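Local coordinates for epoxide hydrolase (Aspergillus niger, PDB 3G02), which probably hydrolyses epoxides to vicinal diols, and in this directed-evolution variant does so enantioselectively, at residues S59-L62 and T63-E67; E72-W75 and R76-E79; Q130-R133 and E134-P138; A276-G279 and E280-Q284. The protein carries 9 engineered substitutions. All blocks are in the same frame, centred on the assembly; numbering follows the deposited sequence.

Interaction 1. Residues S59-L62 and T63-E67; sequences SEWL and TTMRE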
loop_
_atom_site.group_PDB
_atom_site.type_symbol
_atom_site.label_atom_id
_atom_site.label_comp_id
_atom_site.label_asym_id
_atom_site.label_seq_id
_atom_site.Cartn_x
_atom_site.Cartn_y
_atom_site.Cartn_z
ATOM N N SER A 59 2.054 -8.666 15.290
ATOM C CA SER A 59 2.273 -10.097 15.126
ATOM C C SER A 59 1.306 -10.910 15.983
ATOM O O SER A 59 0.741 -11.891 15.508
ATOM C CB SER A 59 3.716 -10.459 15.475
ATOM O OG SER A 59 4.588 -10.050 14.434
ATOM N N GLU A 60 1.117 -10.490 17.231
ATOM C CA GLU A 60 0.214 -11.183 18.149
ATOM C C GLU A 60 -1.204 -11.260 17.593
ATOM O O GLU A 60 -1.814 -12.325 17.576
ATOM C CB GLU A 60 0.202 -10.490 19.507
ATOM C CG GLU A 60 -0.576 -11.242 20.578
ATOM C CD GLU A 60 -0.625 -10.517 21.914
ATOM O OE1 GLU A 60 0.000 -9.440 22.063
ATOM O OE2 GLU A 60 -1.302 -11.034 22.829
ATOM N N TRP A 61 -1.715 -10.127 17.118
ATOM C CA TRP A 61 -3.074 -10.075 16.601
ATOM C C TRP A 61 -3.225 -10.977 15.379
ATOM O O TRP A 61 -4.158 -11.777 15.307
ATOM C CB TRP A 61 -3.471 -8.633 16.268
ATOM C CG TRP A 61 -4.874 -8.498 15.760
ATOM C CD1 TRP A 61 -6.002 -8.328 16.510
ATOM C CD2 TRP A 61 -5.301 -8.535 14.392
ATOM N NE1 TRP A 61 -7.106 -8.257 15.698
ATOM C CE2 TRP A 61 -6.706 -8.372 14.392
ATOM C CE3 TRP A 61 -4.635 -8.679 13.169
ATOM C CZ2 TRP A 61 -7.460 -8.355 13.213
ATOM C CZ3 TRP A 61 -5.385 -8.667 11.991
ATOM C CH2 TRP A 61 -6.787 -8.501 12.028
ATOM N N LEU A 62 -2.307 -10.861 14.423
ATOM C CA LEU A 62 -2.420 -11.659 13.202
ATOM C C LEU A 62 -2.322 -13.161 13.470
ATOM O O LEU A 62 -3.088 -13.936 12.898
ATOM C CB LEU A 62 -1.417 -11.214 12.133
ATOM C CG LEU A 62 -1.705 -11.751 10.723
ATOM C CD1 LEU A 62 -3.049 -11.263 10.191
ATOM C CD2 LEU A 62 -0.589 -11.392 9.761
ATOM N N THR A 63 -1.383 -13.548 14.334
ATOM C CA THR A 63 -1.196 -14.946 14.730
ATOM C C THR A 63 -2.472 -15.498 15.364
ATOM O O THR A 63 -2.957 -16.568 14.976
ATOM C CB THR A 63 -0.020 -15.093 15.727
ATOM O OG1 THR A 63 1.164 -14.515 15.165
ATOM C CG2 THR A 63 0.244 -16.564 16.069
ATOM N N THR A 64 -3.007 -14.753 16.329
ATOM C CA THR A 64 -4.223 -15.131 17.061
ATOM C C THR A 64 -5.437 -15.210 16.134
ATOM O O THR A 64 -6.233 -16.145 16.221
ATOM C CB THR A 64 -4.499 -14.156 18.228
ATOM O OG1 THR A 64 -3.415 -14.222 19.164
ATOM C CG2 THR A 64 -5.803 -14.506 18.952
ATOM N N MET A 65 -5.565 -14.238 15.235
ATOM C CA MET A 65 -6.682 -14.230 14.290
ATOM C C MET A 65 -6.605 -15.368 13.283
ATOM O O MET A 65 -7.635 -15.940 12.917
ATOM C CB MET A 65 -6.772 -12.885 13.567
ATOM C CG MET A 65 -7.199 -11.745 14.469
ATOM S SD MET A 65 -8.914 -11.868 15.011
ATOM C CE MET A 65 -9.789 -11.269 13.566
ATOM N N ARG A 66 -5.389 -15.701 12.840
ATOM C CA ARG A 66 -5.182 -16.837 11.939
ATOM C C ARG A 66 -5.616 -18.139 12.608
ATOM O O ARG A 66 -6.294 -18.959 11.992
ATOM C CB ARG A 66 -3.720 -16.929 11.489
ATOM C CG ARG A 66 -3.450 -18.095 10.544
ATOM C CD ARG A 66 -1.995 -18.158 10.112
ATOM N NE ARG A 66 -1.695 -19.420 9.440
ATOM C CZ ARG A 66 -1.369 -20.545 10.074
ATOM N NH1 ARG A 66 -1.291 -20.574 11.400
ATOM N NH2 ARG A 66 -1.120 -21.645 9.383
ATOM N N GLU A 67 -5.234 -18.304 13.871
ATOM C CA GLU A 67 -5.635 -19.481 14.641
ATOM C C GLU A 67 -7.148 -19.559 14.827
ATOM O O GLU A 67 -7.746 -20.628 14.653
ATOM C CB GLU A 67 -4.921 -19.522 15.994
ATOM C CG GLU A 67 -3.868 -20.615 16.081
ATOM C CD GLU A 67 -4.446 -22.003 15.837
ATOM O OE1 GLU A 67 -4.093 -22.616 14.809
ATOM O OE2 GLU A 67 -5.265 -22.475 16.660
#

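Interaction 2. Residues E72-W75 and R76-E79; sequences EFDW and RPFE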
loop_
_atom_site.group_PDB
_atom_site.type_symbol
_atom_site.label_atom_id
_atom_site.label_comp_id
_atom_site.label_asym_id
_atom_site.label_seq_id
_atom_site.Cartn_x
_atom_site.Cartn_y
_atom_site.Cartn_z
ATOM N N GLU A 72 -11.812 -21.890 15.086
ATOM C CA GLU A 72 -13.062 -21.407 15.681
ATOM C C GLU A 72 -14.116 -20.943 14.672
ATOM O O GLU A 72 -15.311 -21.170 14.871
ATOM C CB GLU A 72 -12.776 -20.300 16.708
ATOM C CG GLU A 72 -12.005 -20.777 17.943
ATOM C CD GLU A 72 -11.568 -19.648 18.869
ATOM O OE1 GLU A 72 -10.663 -19.888 19.698
ATOM O OE2 GLU A 72 -12.116 -18.526 18.781
ATOM N N PHE A 73 -13.674 -20.307 13.590
ATOM C CA PHE A 73 -14.594 -19.668 12.650
ATOM C C PHE A 73 -15.462 -20.638 11.850
ATOM O O PHE A 73 -14.967 -21.613 11.285
ATOM C CB PHE A 73 -13.834 -18.733 11.701
ATOM C CG PHE A 73 -14.728 -17.966 10.763
ATOM C CD1 PHE A 73 -15.459 -16.871 11.218
ATOM C CD2 PHE A 73 -14.844 -18.341 9.431
ATOM C CE1 PHE A 73 -16.292 -16.158 10.354
ATOM C CE2 PHE A 73 -15.674 -17.635 8.559
ATOM C CZ PHE A 73 -16.401 -16.540 9.024
ATOM N N ASP A 74 -16.759 -20.341 11.798
ATOM C CA ASP A 74 -17.698 -21.093 10.973
ATOM C C ASP A 74 -18.517 -20.113 10.132
ATOM O O ASP A 74 -19.236 -19.263 10.660
ATOM C CB ASP A 74 -18.602 -21.975 11.848
ATOM C CG ASP A 74 -19.521 -22.896 11.036
ATOM O OD1 ASP A 74 -19.434 -22.942 9.785
ATOM O OD2 ASP A 74 -20.348 -23.583 11.676
ATOM N N TRP A 75 -18.393 -20.244 8.815
ATOM C CA TRP A 75 -19.113 -19.395 7.874
ATOM C C TRP A 75 -20.636 -19.564 7.944
ATOM O O TRP A 75 -21.379 -18.596 7.772
ATOM C CB TRP A 75 -18.619 -19.674 6.449
ATOM C CG TRP A 75 -19.390 -18.956 5.389
ATOM C CD1 TRP A 75 -20.352 -19.487 4.578
ATOM C CD2 TRP A 75 -19.282 -17.571 5.033
ATOM N NE1 TRP A 75 -20.844 -18.523 3.735
ATOM C CE2 TRP A 75 -20.205 -17.337 3.989
ATOM C CE3 TRP A 75 -18.488 -16.507 5.488
ATOM C CZ2 TRP A 75 -20.359 -16.080 3.392
ATOM C CZ3 TRP A 75 -18.641 -15.261 4.894
ATOM C CH2 TRP A 75 -19.574 -15.057 3.859
ATOM N N ARG A 76 -21.093 -20.791 8.194
ATOM C CA ARG A 76 -22.521 -21.112 8.054
ATOM C C ARG A 76 -23.499 -20.299 8.923
ATOM O O ARG A 76 -24.510 -19.827 8.400
ATOM C CB ARG A 76 -22.775 -22.622 8.196
ATOM C CG ARG A 76 -22.134 -23.483 7.112
ATOM C CD ARG A 76 -22.678 -23.178 5.720
ATOM N NE ARG A 76 -22.030 -24.012 4.711
ATOM C CZ ARG A 76 -21.851 -23.665 3.438
ATOM N NH1 ARG A 76 -22.255 -22.482 2.996
ATOM N NH2 ARG A 76 -21.245 -24.502 2.606
ATOM N N PRO A 77 -23.220 -20.134 10.237
ATOM C CA PRO A 77 -24.090 -19.255 11.034
ATOM C C PRO A 77 -24.160 -17.811 10.524
ATOM O O PRO A 77 -25.232 -17.198 10.546
ATOM C CB PRO A 77 -23.449 -19.299 12.426
ATOM C CG PRO A 77 -22.741 -20.608 12.466
ATOM C CD PRO A 77 -22.178 -20.751 11.077
ATOM N N PHE A 78 -23.030 -17.275 10.068
ATOM C CA PHE A 78 -23.012 -15.944 9.471
ATOM C C PHE A 78 -23.829 -15.908 8.182
ATOM O O PHE A 78 -24.618 -14.986 7.969
ATOM C CB PHE A 78 -21.571 -15.493 9.219
ATOM C CG PHE A 78 -21.453 -14.166 8.514
ATOM C CD1 PHE A 78 -22.001 -13.006 9.059
ATOM C CD2 PHE A 78 -20.768 -14.078 7.309
ATOM C CE1 PHE A 78 -21.876 -11.780 8.400
ATOM C CE2 PHE A 78 -20.637 -12.861 6.646
ATOM C CZ PHE A 78 -21.192 -11.711 7.192
ATOM N N GLU A 79 -23.642 -16.919 7.337
ATOM C CA GLU A 79 -24.412 -17.055 6.105
ATOM C C GLU A 79 -25.912 -17.109 6.399
ATOM O O GLU A 79 -26.707 -16.478 5.702
ATOM C CB GLU A 79 -23.971 -18.304 5.351
ATOM C CG GLU A 79 -24.590 -18.481 3.986
ATOM C CD GLU A 79 -24.042 -19.702 3.285
ATOM O OE1 GLU A 79 -24.367 -20.830 3.718
ATOM O OE2 GLU A 79 -23.273 -19.535 2.317
HETATM O O HOH W 1 -20.385 -17.329 11.899
#

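Interaction 3. Residues Q130-R133 and E134-P138; sequences QLFR and EEYTP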
loop_
_atom_site.group_PDB
_atom_site.type_symbol
_atom_site.label_atom_id
_atom_site.label_comp_id
_atom_site.label_asym_id
_atom_site.label_seq_id
_atom_site.Cartn_x
_atom_site.Cartn_y
_atom_site.Cartn_z
ATOM N N GLN A 130 -32.472 -4.869 11.416
ATOM C CA GLN A 130 -33.019 -5.661 12.518
ATOM C C GLN A 130 -33.859 -4.799 13.457
ATOM O O GLN A 130 -34.959 -5.196 13.850
ATOM C CB GLN A 130 -31.899 -6.370 13.285
ATOM C CG GLN A 130 -32.390 -7.244 14.452
ATOM C CD GLN A 130 -33.261 -8.418 14.007
ATOM O OE1 GLN A 130 -33.075 -8.976 12.924
ATOM N NE2 GLN A 130 -34.208 -8.804 14.856
ATOM N N LEU A 131 -33.352 -3.616 13.794
ATOM C CA LEU A 131 -34.092 -2.691 14.645
ATOM C C LEU A 131 -35.438 -2.338 14.016
ATOM O O LEU A 131 -36.467 -2.364 14.692
ATOM C CB LEU A 131 -33.273 -1.430 14.926
ATOM C CG LEU A 131 -32.017 -1.581 15.792
ATOM C CD1 LEU A 131 -31.186 -0.316 15.718
ATOM C CD2 LEU A 131 -32.359 -1.921 17.244
ATOM N N PHE A 132 -35.433 -2.040 12.719
ATOM C CA PHE A 132 -36.676 -1.734 12.012
ATOM C C PHE A 132 -37.665 -2.897 12.016
ATOM O O PHE A 132 -38.855 -2.696 12.277
ATOM C CB PHE A 132 -36.400 -1.271 10.579
ATOM C CG PHE A 132 -36.121 0.200 10.462
ATOM C CD1 PHE A 132 -37.155 1.127 10.586
ATOM C CD2 PHE A 132 -34.832 0.664 10.225
ATOM C CE1 PHE A 132 -36.912 2.497 10.477
ATOM C CE2 PHE A 132 -34.581 2.030 10.111
ATOM C CZ PHE A 132 -35.621 2.950 10.238
ATOM N N ARG A 133 -37.173 -4.106 11.741
ATOM C CA ARG A 133 -38.021 -5.300 11.703
ATOM C C ARG A 133 -38.600 -5.640 13.081
ATOM O O ARG A 133 -39.702 -6.183 13.181
ATOM C CB ARG A 133 -37.254 -6.498 11.136
ATOM C CG ARG A 133 -38.114 -7.730 10.899
ATOM C CD ARG A 133 -37.461 -8.692 9.931
ATOM N NE ARG A 133 -36.266 -9.324 10.488
ATOM C CZ ARG A 133 -35.511 -10.197 9.826
ATOM N NH1 ARG A 133 -35.827 -10.536 8.582
ATOM N NH2 ARG A 133 -34.442 -10.726 10.406
ATOM N N GLU A 134 -37.846 -5.327 14.133
ATOM C CA GLU A 134 -38.292 -5.548 15.508
ATOM C C GLU A 134 -39.386 -4.569 15.927
ATOM O O GLU A 134 -40.194 -4.873 16.809
ATOM C CB GLU A 134 -37.113 -5.424 16.474
ATOM C CG GLU A 134 -36.193 -6.627 16.474
ATOM C CD GLU A 134 -34.898 -6.398 17.228
ATOM O OE1 GLU A 134 -34.530 -5.230 17.483
ATOM O OE2 GLU A 134 -34.239 -7.406 17.562
ATOM N N GLU A 135 -39.406 -3.405 15.282
ATOM C CA GLU A 135 -40.198 -2.260 15.730
ATOM C C GLU A 135 -41.411 -1.963 14.855
ATOM O O GLU A 135 -42.227 -1.106 15.193
ATOM C CB GLU A 135 -39.304 -1.025 15.810
ATOM C CG GLU A 135 -38.282 -1.105 16.932
ATOM C CD GLU A 135 -37.161 -0.093 16.792
ATOM O OE1 GLU A 135 -37.367 0.958 16.150
ATOM O OE2 GLU A 135 -36.063 -0.360 17.325
ATOM N N TYR A 136 -41.509 -2.671 13.733
ATOM C CA TYR A 136 -42.585 -2.480 12.767
ATOM C C TYR A 136 -42.986 -3.806 12.134
ATOM O O TYR A 136 -42.224 -4.771 12.155
ATOM C CB TYR A 136 -42.136 -1.523 11.654
ATOM C CG TYR A 136 -41.883 -0.097 12.096
ATOM C CD1 TYR A 136 -42.940 0.794 12.270
ATOM C CD2 TYR A 136 -40.585 0.364 12.329
ATOM C CE1 TYR A 136 -42.715 2.102 12.672
ATOM C CE2 TYR A 136 -40.351 1.672 12.733
ATOM C CZ TYR A 136 -41.422 2.536 12.902
ATOM O OH TYR A 136 -41.205 3.832 13.296
ATOM N N THR A 137 -44.188 -3.841 11.565
ATOM C CA THR A 137 -44.583 -4.920 10.669
ATOM C C THR A 137 -44.565 -4.341 9.252
ATOM O O THR A 137 -44.434 -3.124 9.097
ATOM C CB THR A 137 -45.990 -5.455 10.993
ATOM O OG1 THR A 137 -46.967 -4.476 10.629
ATOM C CG2 THR A 137 -46.124 -5.808 12.475
ATOM N N PRO A 138 -44.679 -5.200 8.214
ATOM C CA PRO A 138 -44.768 -4.641 6.855
ATOM C C PRO A 138 -45.912 -3.636 6.697
ATOM O O PRO A 138 -45.809 -2.697 5.904
ATOM C CB PRO A 138 -45.004 -5.878 5.986
ATOM C CG PRO A 138 -44.372 -6.993 6.754
ATOM C CD PRO A 138 -44.684 -6.675 8.193
#

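Interaction 4. Residues A276-G279 and E280-Q284; sequences AWIG and EKYLQ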
loop_
_atom_site.group_PDB
_atom_site.type_symbol
_atom_site.label_atom_id
_atom_site.label_comp_id
_atom_site.label_asym_id
_atom_site.label_seq_id
_atom_site.Cartn_x
_atom_site.Cartn_y
_atom_site.Cartn_z
ATOM N N ALA A 276 -4.882 -8.852 6.965
ATOM C CA ALA A 276 -3.973 -7.839 7.498
ATOM C C ALA A 276 -4.339 -6.436 7.006
ATOM O O ALA A 276 -4.437 -5.493 7.797
ATOM C CB ALA A 276 -2.529 -8.173 7.155
ATOM N N TRP A 277 -4.549 -6.312 5.695
ATOM C CA TRP A 277 -4.822 -5.014 5.080
ATOM C C TRP A 277 -6.157 -4.435 5.540
ATOM O O TRP A 277 -6.240 -3.256 5.908
ATOM C CB TRP A 277 -4.815 -5.180 3.569
ATOM C CG TRP A 277 -4.899 -3.918 2.745
ATOM C CD1 TRP A 277 -6.034 -3.323 2.262
ATOM C CD2 TRP A 277 -3.798 -3.137 2.255
ATOM N NE1 TRP A 277 -5.706 -2.218 1.507
ATOM C CE2 TRP A 277 -4.344 -2.081 1.486
ATOM C CE3 TRP A 277 -2.406 -3.226 2.390
ATOM C CZ2 TRP A 277 -3.544 -1.122 0.856
ATOM C CZ3 TRP A 277 -1.610 -2.266 1.769
ATOM C CH2 TRP A 277 -2.184 -1.225 1.017
ATOM N N ILE A 278 -7.202 -5.259 5.500
ATOM C CA ILE A 278 -8.544 -4.813 5.870
ATOM C C ILE A 278 -8.723 -4.800 7.390
ATOM O O ILE A 278 -9.319 -3.868 7.946
ATOM C CB ILE A 278 -9.630 -5.659 5.164
ATOM C CG1 ILE A 278 -9.597 -5.362 3.661
ATOM C CG2 ILE A 278 -11.010 -5.391 5.760
ATOM C CD1 ILE A 278 -10.654 -6.071 2.841
ATOM N N GLY A 279 -8.200 -5.826 8.058
ATOM C CA GLY A 279 -8.285 -5.918 9.512
ATOM C C GLY A 279 -7.687 -4.713 10.208
ATOM O O GLY A 279 -8.213 -4.256 11.220
ATOM N N GLU A 280 -6.592 -4.181 9.665
ATOM C CA GLU A 280 -5.991 -2.974 10.238
ATOM C C GLU A 280 -7.030 -1.871 10.375
ATOM O O GLU A 280 -7.064 -1.161 11.380
ATOM C CB GLU A 280 -4.830 -2.466 9.393
ATOM C CG GLU A 280 -4.079 -1.320 10.063
ATOM C CD GLU A 280 -3.302 -0.491 9.074
ATOM O OE1 GLU A 280 -2.367 -1.033 8.451
ATOM O OE2 GLU A 280 -3.620 0.711 8.926
ATOM N N LYS A 281 -7.881 -1.741 9.363
ATOM C CA LYS A 281 -8.884 -0.680 9.352
ATOM C C LYS A 281 -10.044 -0.963 10.299
ATOM O O LYS A 281 -10.534 -0.058 10.968
ATOM C CB LYS A 281 -9.360 -0.390 7.922
ATOM C CG LYS A 281 -8.221 -0.088 6.925
ATOM C CD LYS A 281 -7.142 0.844 7.506
ATOM C CE LYS A 281 -6.121 1.246 6.445
ATOM N NZ LYS A 281 -5.008 2.074 7.013
ATOM N N TYR A 282 -10.471 -2.221 10.383
ATOM C CA TYR A 282 -11.475 -2.572 11.385
ATOM C C TYR A 282 -10.967 -2.379 12.812
ATOM O O TYR A 282 -11.765 -2.164 13.726
ATOM C CB TYR A 282 -12.007 -3.991 11.179
ATOM C CG TYR A 282 -13.060 -4.086 10.100
ATOM C CD1 TYR A 282 -14.350 -3.588 10.308
ATOM C CD2 TYR A 282 -12.771 -4.671 8.869
ATOM C CE1 TYR A 282 -15.324 -3.670 9.316
ATOM C CE2 TYR A 282 -13.740 -4.760 7.872
ATOM C CZ TYR A 282 -15.009 -4.262 8.097
ATOM O OH TYR A 282 -15.972 -4.341 7.112
ATOM N N LEU A 283 -9.650 -2.438 13.004
ATOM C CA LEU A 283 -9.065 -2.163 14.314
ATOM C C LEU A 283 -8.926 -0.669 14.597
ATOM O O LEU A 283 -9.250 -0.203 15.691
ATOM C CB LEU A 283 -7.695 -2.833 14.437
ATOM C CG LEU A 283 -7.661 -4.356 14.540
ATOM C CD1 LEU A 283 -6.218 -4.829 14.497
ATOM C CD2 LEU A 283 -8.355 -4.852 15.806
ATOM N N GLN A 284 -8.433 0.083 13.617
ATOM C CA GLN A 284 -8.064 1.483 13.850
ATOM C C GLN A 284 -9.210 2.473 13.722
ATOM O O GLN A 284 -9.158 3.560 14.301
ATOM C CB GLN A 284 -6.937 1.907 12.905
ATOM C CG GLN A 284 -5.622 1.171 13.128
ATOM C CD GLN A 284 -4.459 1.804 12.388
ATOM O OE1 GLN A 284 -4.633 2.745 11.608
ATOM N NE2 GLN A 284 -3.262 1.294 12.635
#

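Interaction 1. Residues S59-L62 and T63-E67
Glu60 O takes two bonds from one residue: Thr64 N at 3.0 Å and Thr64 OG1 at 2.9 Å, reaching the carbonyl from opposite faces of its plane. The hydroxyl can do this because chi1 of Thr64, at -62°, sets OG1 beside its own backbone N, facing the carbonyl one turn earlier. Ser59 O is held alike by Thr63 N, 2.9 Å away; Thr63 OG1 adds a second bond in the conformer described, but this side chain was modelled in two, so that bond may be partial. On another side of the same turn Met65 lies across the indole of Trp61. Met65 CG sits 3.4 Å from Trp61 CE2 and over the ring face, 3.6 Å from the centroid of the six-membered ring and 21° off the normal, a CH-pi contact. The bent methionine chain carries Met65 SD obliquely to the Trp61 five-membered ring, 4.5 Å from its centroid. Leu275 of helix 271-284 packs against both side chains, while Ser59 OG bonds Ser48 OG. The geometry is that of the first turns of an alpha helix, with i to i+4 threonine hydroxyls on backbone carbonyls and a Met-aromatic pair one turn apart.

Interaction 2. Residues E72-W75 and R76-E79
Asp74 caps the helix that follows it: OD1 accepts Arg76 N at 3.1 Å, the donor standing above the carboxylate plane. The same carboxylate packs against Pro77 CD, Asp74 CG being 3.4 Å from it; the two side chains cross at about a right angle. A water accepts weakly from Phe78 N and donates to Asp74 O, bridging the start of the helix. Trp75 carries most of the side-chain contact. Its CG lies opposite the backbone N and beside the carbonyl carbon (chi1 174°), which swings the indole along the chain to where Phe78 and Glu79 arrive one turn later. Phe78 presents its edge to one face of the indole in an offset edge-to-face pair, planes at 77°, with CD2 3.4 Å from Trp75 CZ3. At the indole edge, Trp75 NE1 donates to Glu79 OE2 at 3.0 Å, an N-H...O angle of 154°; the oxygen lies near the ring plane, whereas the nitrogen stands above the carboxylate plane. The extended Glu79 chain brings its other oxygen to Arg76, whose NH1 forms a salt bridge with OE1 at 2.8 Å on the syn side. Arg76 also pairs with Asp26, and Glu79 OE2 accepts Ile24 N. The turn thus joins helix 59-71 to helix 75-82, with Trp75 on Leu29 of helix 26-38 and Phe78 on Glu297 of helix 292-304.

Interaction 3. Residues Q130-R133 and E134-P138
Gln130 NE2 donates to Glu134 OE2 at 3.0 Å, one helical turn on. The bond is nearly straight, at 170°, and lies in the amide plane, but it meets the carboxylate from above its own plane, the two flat groups being turned 85° to each other. A bend at chi2 of Gln130 (64°) turns the amide toward the extended Glu134 chain. The same two residues share the backbone bond Glu134 N to Gln130 O, 2.9 Å. Further along, Tyr136 lies alongside Phe132 and points the same way, CE2 approaching Phe132 CD1 to 3.9 Å, while Phe132 O sits at the edge of the tyrosine ring and accepts Glu135 N at 3.1 Å. In the next shell, Arg133 NH2 makes a weak bond to Gln130 OE1, and its NH1 donates to Ser84 O. Lys386 of helix 382-396 forms a salt bridge with Glu135 and a cation-pi contact with Phe132. Tyr136 is the first residue to leave helical angles, yet its ring still packs on Phe132 as the chain departs toward strand 143-148. Acidic charge at this C terminus would be expected to interact unfavourably with the helix dipole; Lys386 probably offsets Glu135 in part, while Glu134 receives a neutral amide.

Interaction 4. Residues A276-G279 and E280-Q284
The Tyr282 ring is met at its edge by Ile278: Ile278 CG2 comes within 3.5 Å of Tyr282 CE2 near the ring plane, and the two side chains run side by side and point the same way. Phe376 stacks on the same tyrosine ring, while the Trp277 indole takes no part across the segments; its NE1 donates to His256 NE2, the His256 ring being moderately inclined to it and the Phe308 ring nearly perpendicular. The backbone joins the segments. Ile278 O accepts Tyr282 N at 3.2 Å and, more weakly, Lys281 N at 2.9 Å with a bent N-H...O angle of 129°. Gly279 O takes Leu283 N at 2.9 Å, and Glu280 N reaches Ala276 O at 3.1 Å. Two neighbouring acidic and basic groups then close on each other, Lys281 NZ to Glu280 OE2 at 2.7 Å. The lysine manages this by bending at chi2 (-43°) and running extended beyond. OE2 has a second cationic partner in Arg259 of the second subunit, and OE1 accepts from Thr262 of that subunit. The side chain of Lys281 also lies about 7 Å from that of His375, a predicted proton donor, so this helix borders the probable active site. Both oxygens of the buried Glu280 carboxylate therefore have polar partners, and Lys281 and Arg259 of the second subunit would be expected to stabilise its negative charge, coupling the charge pair within the helix to the dimer interface.

From the N terminus the four contacts come in series. Each spans one continuous stretch and closes no more than a helical turn or cap, so none nests within or crosses another. Interaction 1 on helix 59-71 leads into interaction 2 at the start of helix 75-82, their nearest atoms about 4 Å apart without touching. Interaction 3 lies apart, on the helix of the beta-alpha-beta crossover between strands 110-115 and 143-148. Interaction 4, far along the chain, packs back on interaction 1: Trp61 CE2 meets Leu283 CD1 at 3.6 Å. That joins helix 59-71 to helix 271-284, and both contacts also touch the second subunit.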